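Local coordinates for protein Pvc2 (Photorhabdus asymbiotica subsp. asymbiotica, PDB 6J0B) that probably forms the contractile sheath around the inner tube of an extracellular, phage-tail-like injection system, here in its extended state, at residues A192-P204 with I225-A238. Sequence-based numbering, arbitrary orientation.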
ATOM      1  N   ALA A 192     -39.476  -1.744 -39.355  1.00 40.63           N
ATOM      2  CA  ALA A 192     -39.490  -1.898 -40.798  1.00 40.63           C
ATOM      3  C   ALA A 192     -38.278  -2.704 -41.263  1.00 40.63           C
ATOM      4  O   ALA A 192     -37.205  -2.628 -40.662  1.00 40.63           O
ATOM      5  CB  ALA A 192     -39.494  -0.530 -41.473  1.00 40.63           C
ATOM      6  N   PRO A 193     -38.422  -3.491 -42.330  1.00 41.34           N
ATOM      7  CA  PRO A 193     -37.293  -4.273 -42.844  1.00 41.34           C
ATOM      8  C   PRO A 193     -36.301  -3.492 -43.691  1.00 41.34           C
ATOM      9  O   PRO A 193     -35.429  -4.110 -44.305  1.00 41.34           O
ATOM     10  CB  PRO A 193     -37.998  -5.334 -43.699  1.00 41.34           C
ATOM     11  CG  PRO A 193     -39.183  -4.623 -44.194  1.00 41.34           C
ATOM     12  CD  PRO A 193     -39.669  -3.839 -43.027  1.00 41.34           C
ATOM     13  N   ALA A 194     -36.398  -2.172 -43.756  1.00 41.50           N
ATOM     14  CA  ALA A 194     -35.493  -1.425 -44.603  1.00 41.50           C
ATOM     15  C   ALA A 194     -34.201  -1.110 -43.851  1.00 41.50           C
ATOM     16  O   ALA A 194     -34.072  -1.389 -42.660  1.00 41.50           O
ATOM     17  CB  ALA A 194     -36.173  -0.163 -45.109  1.00 41.50           C
ATOM     18  N   ASN A 195     -33.258  -0.521 -44.597  1.00 43.33           N
ATOM     19  CA  ASN A 195     -31.816  -0.344 -44.306  1.00 43.33           C
ATOM     20  C   ASN A 195     -31.201  -1.516 -43.522  1.00 43.33           C
ATOM     21  O   ASN A 195     -30.473  -1.361 -42.539  1.00 43.33           O
ATOM     22  CB  ASN A 195     -31.502   1.071 -43.733  1.00 43.33           C
ATOM     23  CG  ASN A 195     -31.786   1.284 -42.241  1.00 43.33           C
ATOM     24  OD1 ASN A 195     -32.458   0.520 -41.572  1.00 43.33           O
ATOM     25  ND2 ASN A 195     -31.239   2.373 -41.723  1.00 43.33           N
ATOM     26  N   VAL A 196     -31.444  -2.719 -44.038  1.00 44.81           N
ATOM     27  CA  VAL A 196     -30.824  -3.944 -43.552  1.00 44.81           C
ATOM     28  C   VAL A 196     -29.983  -4.526 -44.676  1.00 44.81           C
ATOM     29  O   VAL A 196     -30.475  -4.703 -45.795  1.00 44.81           O
ATOM     30  CB  VAL A 196     -31.874  -4.961 -43.074  1.00 44.81           C
ATOM     31  CG1 VAL A 196     -31.203  -6.195 -42.505  1.00 44.81           C
ATOM     32  CG2 VAL A 196     -32.747  -4.328 -42.039  1.00 44.81           C
ATOM     33  N   ALA A 197     -28.720  -4.817 -44.379  1.00 46.73           N
ATOM     34  CA  ALA A 197     -27.820  -5.369 -45.378  1.00 46.73           C
ATOM     35  C   ALA A 197     -28.128  -6.838 -45.633  1.00 46.73           C
ATOM     36  O   ALA A 197     -28.591  -7.562 -44.749  1.00 46.73           O
ATOM     37  CB  ALA A 197     -26.368  -5.211 -44.933  1.00 46.73           C
ATOM     38  N   LEU A 198     -27.861  -7.274 -46.859  1.00 47.21           N
ATOM     39  CA  LEU A 198     -28.118  -8.648 -47.269  1.00 47.21           C
ATOM     40  C   LEU A 198     -26.887  -9.493 -46.966  1.00 47.21           C
ATOM     41  O   LEU A 198     -25.787  -9.182 -47.432  1.00 47.21           O
ATOM     42  CB  LEU A 198     -28.470  -8.708 -48.753  1.00 47.21           C
ATOM     43  CG  LEU A 198     -29.549  -7.740 -49.243  1.00 47.21           C
ATOM     44  CD1 LEU A 198     -29.863  -8.011 -50.687  1.00 47.21           C
ATOM     45  CD2 LEU A 198     -30.808  -7.843 -48.416  1.00 47.21           C
ATOM     46  N   LYS A 199     -27.078 -10.565 -46.190  1.00 47.32           N
ATOM     47  CA  LYS A 199     -25.941 -11.327 -45.678  1.00 47.32           C
ATOM     48  C   LYS A 199     -25.297 -12.180 -46.761  1.00 47.32           C
ATOM     49  O   LYS A 199     -24.085 -12.419 -46.726  1.00 47.32           O
ATOM     50  CB  LYS A 199     -26.376 -12.195 -44.501  1.00 47.32           C
ATOM     51  CG  LYS A 199     -26.106 -11.561 -43.152  1.00 47.32           C
ATOM     52  CD  LYS A 199     -27.334 -11.573 -42.262  1.00 47.32           C
ATOM     53  CE  LYS A 199     -27.645 -12.970 -41.754  1.00 47.32           C
ATOM     54  NZ  LYS A 199     -28.736 -12.955 -40.739  1.00 47.32           N
ATOM     55  N   GLY A 200     -26.081 -12.654 -47.724  1.00 49.44           N
ATOM     56  CA  GLY A 200     -25.515 -13.413 -48.817  1.00 49.44           C
ATOM     57  C   GLY A 200     -24.720 -12.537 -49.764  1.00 49.44           C
ATOM     58  O   GLY A 200     -24.765 -11.308 -49.713  1.00 49.44           O
ATOM     59  N   GLY A 201     -23.982 -13.184 -50.659  1.00 52.86           N
ATOM     60  CA  GLY A 201     -23.189 -12.454 -51.630  1.00 52.86           C
ATOM     61  C   GLY A 201     -24.019 -11.856 -52.746  1.00 52.86           C
ATOM     62  O   GLY A 201     -23.915 -12.276 -53.900  1.00 52.86           O
ATOM     63  N   LEU A 202     -24.841 -10.867 -52.414  1.00 52.92           N
ATOM     64  CA  LEU A 202     -25.802 -10.281 -53.332  1.00 52.92           C
ATOM     65  C   LEU A 202     -25.405  -8.855 -53.679  1.00 52.92           C
ATOM     66  O   LEU A 202     -24.718  -8.182 -52.908  1.00 52.92           O
ATOM     67  CB  LEU A 202     -27.211 -10.279 -52.729  1.00 52.92           C
ATOM     68  CG  LEU A 202     -28.072 -11.542 -52.798  1.00 52.92           C
ATOM     69  CD1 LEU A 202     -27.960 -12.151 -54.166  1.00 52.92           C
ATOM     70  CD2 LEU A 202     -27.715 -12.552 -51.731  1.00 52.92           C
ATOM     71  N   GLU A 203     -25.839  -8.414 -54.858  1.00 56.87           N
ATOM     72  CA  GLU A 203     -25.754  -7.025 -55.285  1.00 56.87           C
ATOM     73  C   GLU A 203     -26.756  -6.829 -56.409  1.00 56.87           C
ATOM     74  O   GLU A 203     -27.025  -7.776 -57.155  1.00 56.87           O
ATOM     75  CB  GLU A 203     -24.333  -6.649 -55.740  1.00 56.87           C
ATOM     76  CG  GLU A 203     -23.565  -7.711 -56.487  1.00 56.87           C
ATOM     77  CD  GLU A 203     -22.132  -7.288 -56.735  1.00 56.87           C
ATOM     78  OE1 GLU A 203     -21.850  -6.074 -56.645  1.00 56.87           O
ATOM     79  OE2 GLU A 203     -21.285  -8.163 -57.007  1.00 56.87           O
ATOM     80  N   PRO A 204     -27.350  -5.637 -56.538  1.00 56.98           N
ATOM     81  CA  PRO A 204     -28.429  -5.452 -57.517  1.00 56.98           C
ATOM     82  C   PRO A 204     -27.932  -5.524 -58.950  1.00 56.98           C
ATOM     83  O   PRO A 204     -26.793  -5.163 -59.254  1.00 56.98           O
ATOM     84  CB  PRO A 204     -28.965  -4.055 -57.192  1.00 56.98           C
ATOM     85  CG  PRO A 204     -28.509  -3.779 -55.814  1.00 56.98           C
ATOM     86  CD  PRO A 204     -27.202  -4.457 -55.671  1.00 56.98           C
ATOM     87  N   ILE A 225     -33.994  -2.138 -53.793  1.00 50.52           N
ATOM     88  CA  ILE A 225     -32.776  -2.625 -53.163  1.00 50.52           C
ATOM     89  C   ILE A 225     -31.612  -1.977 -53.893  1.00 50.52           C
ATOM     90  O   ILE A 225     -31.351  -2.296 -55.054  1.00 50.52           O
ATOM     91  CB  ILE A 225     -32.687  -4.154 -53.234  1.00 50.52           C
ATOM     92  CG1 ILE A 225     -33.946  -4.787 -52.645  1.00 50.52           C
ATOM     93  CG2 ILE A 225     -31.446  -4.654 -52.528  1.00 50.52           C
ATOM     94  CD1 ILE A 225     -34.245  -6.155 -53.195  1.00 50.52           C
ATOM     95  N   ARG A 226     -30.902  -1.062 -53.242  1.00 53.25           N
ATOM     96  CA  ARG A 226     -29.837  -0.365 -53.944  1.00 53.25           C
ATOM     97  C   ARG A 226     -28.583  -0.291 -53.090  1.00 53.25           C
ATOM     98  O   ARG A 226     -28.635  -0.372 -51.861  1.00 53.25           O
ATOM     99  CB  ARG A 226     -30.271   1.034 -54.388  1.00 53.25           C
ATOM    100  CG  ARG A 226     -30.799   1.938 -53.310  1.00 53.25           C
ATOM    101  CD  ARG A 226     -31.494   3.111 -53.970  1.00 53.25           C
ATOM    102  NE  ARG A 226     -31.409   4.330 -53.180  1.00 53.25           N
ATOM    103  CZ  ARG A 226     -30.406   5.193 -53.254  1.00 53.25           C
ATOM    104  NH1 ARG A 226     -29.398   4.969 -54.082  1.00 53.25           N
ATOM    105  NH2 ARG A 226     -30.411   6.282 -52.500  1.00 53.25           N
ATOM    106  N   ASN A 227     -27.454  -0.124 -53.773  1.00 55.89           N
ATOM    107  CA  ASN A 227     -26.144  -0.264 -53.161  1.00 55.89           C
ATOM    108  C   ASN A 227     -25.660   1.060 -52.591  1.00 55.89           C
ATOM    109  O   ASN A 227     -25.741   2.104 -53.243  1.00 55.89           O
ATOM    110  CB  ASN A 227     -25.145  -0.783 -54.195  1.00 55.89           C
ATOM    111  CG  ASN A 227     -23.927  -1.420 -53.565  1.00 55.89           C
ATOM    112  OD1 ASN A 227     -23.989  -2.546 -53.074  1.00 55.89           O
ATOM    113  ND2 ASN A 227     -22.807  -0.712 -53.591  1.00 55.89           N
ATOM    114  N   PHE A 228     -25.161   1.008 -51.363  1.00 57.79           N
ATOM    115  CA  PHE A 228     -24.524   2.135 -50.702  1.00 57.79           C
ATOM    116  C   PHE A 228     -23.077   1.752 -50.434  1.00 57.79           C
ATOM    117  O   PHE A 228     -22.788   0.592 -50.135  1.00 57.79           O
ATOM    118  CB  PHE A 228     -25.244   2.493 -49.395  1.00 57.79           C
ATOM    119  CG  PHE A 228     -26.483   3.329 -49.585  1.00 57.79           C
ATOM    120  CD1 PHE A 228     -27.583   2.834 -50.267  1.00 57.79           C
ATOM    121  CD2 PHE A 228     -26.554   4.607 -49.060  1.00 57.79           C
ATOM    122  CE1 PHE A 228     -28.715   3.601 -50.439  1.00 57.79           C
ATOM    123  CE2 PHE A 228     -27.689   5.377 -49.226  1.00 57.79           C
ATOM    124  CZ  PHE A 228     -28.768   4.871 -49.918  1.00 57.79           C
ATOM    125  N   SER A 229     -22.162   2.716 -50.556  1.00 61.90           N
ATOM    126  CA  SER A 229     -20.743   2.371 -50.501  1.00 61.90           C
ATOM    127  C   SER A 229     -20.291   2.028 -49.088  1.00 61.90           C
ATOM    128  O   SER A 229     -19.333   1.266 -48.916  1.00 61.90           O
ATOM    129  CB  SER A 229     -19.896   3.511 -51.062  1.00 61.90           C
ATOM    130  OG  SER A 229     -19.484   4.388 -50.031  1.00 61.90           O
ATOM    131  N   ASN A 230     -20.962   2.561 -48.071  1.00 62.13           N
ATOM    132  CA  ASN A 230     -20.616   2.229 -46.696  1.00 62.13           C
ATOM    133  C   ASN A 230     -21.401   1.039 -46.161  1.00 62.13           C
ATOM    134  O   ASN A 230     -20.904   0.324 -45.284  1.00 62.13           O
ATOM    135  CB  ASN A 230     -20.832   3.443 -45.789  1.00 62.13           C
ATOM    136  CG  ASN A 230     -22.257   3.959 -45.831  1.00 62.13           C
ATOM    137  OD1 ASN A 230     -22.737   4.404 -46.873  1.00 62.13           O
ATOM    138  ND2 ASN A 230     -22.936   3.916 -44.691  1.00 62.13           N
ATOM    139  N   THR A 231     -22.605   0.802 -46.676  1.00 61.19           N
ATOM    140  CA  THR A 231     -23.470  -0.265 -46.192  1.00 61.19           C
ATOM    141  C   THR A 231     -23.423  -1.515 -47.067  1.00 61.19           C
ATOM    142  O   THR A 231     -23.821  -2.591 -46.609  1.00 61.19           O
ATOM    143  CB  THR A 231     -24.916   0.249 -46.094  1.00 61.19           C
ATOM    144  OG1 THR A 231     -24.901   1.636 -45.739  1.00 61.19           O
ATOM    145  CG2 THR A 231     -25.714  -0.509 -45.034  1.00 61.19           C
ATOM    146  N   GLY A 232     -22.919  -1.416 -48.292  1.00 55.86           N
ATOM    147  CA  GLY A 232     -23.061  -2.517 -49.222  1.00 55.86           C
ATOM    148  C   GLY A 232     -24.416  -2.436 -49.902  1.00 55.86           C
ATOM    149  O   GLY A 232     -24.966  -1.356 -50.109  1.00 55.86           O
ATOM    150  N   THR A 233     -24.966  -3.595 -50.243  1.00 50.66           N
ATOM    151  CA  THR A 233     -26.329  -3.627 -50.743  1.00 50.66           C
ATOM    152  C   THR A 233     -27.292  -3.648 -49.563  1.00 50.66           C
ATOM    153  O   THR A 233     -26.984  -4.179 -48.490  1.00 50.66           O
ATOM    154  CB  THR A 233     -26.557  -4.824 -51.673  1.00 50.66           C
ATOM    155  OG1 THR A 233     -27.880  -4.765 -52.217  1.00 50.66           O
ATOM    156  CG2 THR A 233     -26.371  -6.142 -50.951  1.00 50.66           C
ATOM    157  N   THR A 234     -28.445  -3.012 -49.749  1.00 48.10           N
ATOM    158  CA  THR A 234     -29.374  -2.826 -48.646  1.00 48.10           C
ATOM    159  C   THR A 234     -30.771  -2.599 -49.199  1.00 48.10           C
ATOM    160  O   THR A 234     -30.941  -2.191 -50.349  1.00 48.10           O
ATOM    161  CB  THR A 234     -28.947  -1.654 -47.748  1.00 48.10           C
ATOM    162  OG1 THR A 234     -29.827  -1.568 -46.626  1.00 48.10           O
ATOM    163  CG2 THR A 234     -28.967  -0.337 -48.503  1.00 48.10           C
ATOM    164  N   VAL A 235     -31.766  -2.885 -48.371  1.00 46.46           N
ATOM    165  CA  VAL A 235     -33.165  -2.673 -48.718  1.00 46.46           C
ATOM    166  C   VAL A 235     -33.533  -1.243 -48.366  1.00 46.46           C
ATOM    167  O   VAL A 235     -33.116  -0.724 -47.326  1.00 46.46           O
ATOM    168  CB  VAL A 235     -34.070  -3.676 -47.984  1.00 46.46           C
ATOM    169  CG1 VAL A 235     -35.401  -3.798 -48.693  1.00 46.46           C
ATOM    170  CG2 VAL A 235     -33.384  -5.021 -47.876  1.00 46.46           C
ATOM    171  N   TRP A 236     -34.321  -0.598 -49.219  1.00 46.17           N
ATOM    172  CA  TRP A 236     -34.552   0.832 -49.069  1.00 46.17           C
ATOM    173  C   TRP A 236     -36.022   1.195 -49.222  1.00 46.17           C
ATOM    174  O   TRP A 236     -36.351   2.253 -49.762  1.00 46.17           O
ATOM    175  CB  TRP A 236     -33.699   1.611 -50.068  1.00 46.17           C
ATOM    176  CG  TRP A 236     -33.315   2.968 -49.617  1.00 46.17           C
ATOM    177  CD1 TRP A 236     -33.685   4.149 -50.178  1.00 46.17           C
ATOM    178  CD2 TRP A 236     -32.482   3.295 -48.504  1.00 46.17           C
ATOM    179  NE1 TRP A 236     -33.131   5.193 -49.486  1.00 46.17           N
ATOM    180  CE2 TRP A 236     -32.387   4.694 -48.452  1.00 46.17           C
ATOM    181  CE3 TRP A 236     -31.801   2.539 -47.546  1.00 46.17           C
ATOM    182  CZ2 TRP A 236     -31.646   5.350 -47.484  1.00 46.17           C
ATOM    183  CZ3 TRP A 236     -31.069   3.192 -46.590  1.00 46.17           C
ATOM    184  CH2 TRP A 236     -30.991   4.581 -46.566  1.00 46.17           C
ATOM    185  N   GLY A 237     -36.916   0.350 -48.743  1.00 43.97           N
ATOM    186  CA  GLY A 237     -38.333   0.644 -48.827  1.00 43.97           C
ATOM    187  C   GLY A 237     -39.113  -0.168 -47.825  1.00 43.97           C
ATOM    188  O   GLY A 237     -38.747  -1.298 -47.493  1.00 43.97           O
ATOM    189  N   ALA A 238     -40.203   0.418 -47.339  1.00 43.22           N
ATOM    190  CA  ALA A 238     -41.090  -0.261 -46.409  1.00 43.22           C
ATOM    191  C   ALA A 238     -42.550  -0.116 -46.799  1.00 43.22           C
ATOM    192  O   ALA A 238     -43.422  -0.454 -46.000  1.00 43.22           O
ATOM    193  CB  ALA A 238     -40.885   0.261 -44.984  1.00 43.22           C
TER
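Thr233 reaches into the bend of segment 192-204, where its side chain packs against Leu198, Leu202 and Pro204. Its CG2 lies 3.9 Å from Leu198 CG, and the two side chains cross at about a right angle. The same methyl rests on the backbone carbonyl of Leu202. Thr233 OG1 stands anti to the backbone N (chi1 -176°), which turns it to the ring of Pro204, 3.5 Å from CD.

Apolar packing continues on both sides of the leucine fork. Leu198 CD2 touches Val235 CG2 at 3.9 Å, and Leu198 CD1 meets Ile225 CG2 at 4.1 Å. Leu161 of strand 161-163 packs on both Leu198 and Ile225, and Val179 of helix 172-186 also packs on Leu198. Farther along, Ala192 CB and Ala238 CB meet at 3.9 Å.

The backbone bonds are few and weak. Asn195 N donates to Val235 O at 2.7 Å, but the bond is bent (129°). Val235 N returns a straighter, longer bond to Val196 O, 3.4 Å and 158°. Thr234 OG1 lies near the same stretch of chain, against Asn195 CA. Residues 194-197 thus run beside strand 234-235 without regular pairing.

Asn195 CB sits obliquely against the indole of Trp236, 3.6 Å from CZ3. Its amide turns to a neighbouring subunit, where ND2 bonds to Ser268 O. Met271 of that subunit packs on both Asn195 and Trp236, so this end of the contact is part of a subunit interface.

Strands 225-228 and 234-235 are joined by the turn at 229-231 and paired by backbone bonds between Phe228 and Gly232 and, weakly, between Arg226 and Thr234. They form a beta hairpin at one end of the mixed sheet. Hairpin and covering loop both lie within the subtilisin-like domain of phage tail sheath proteins.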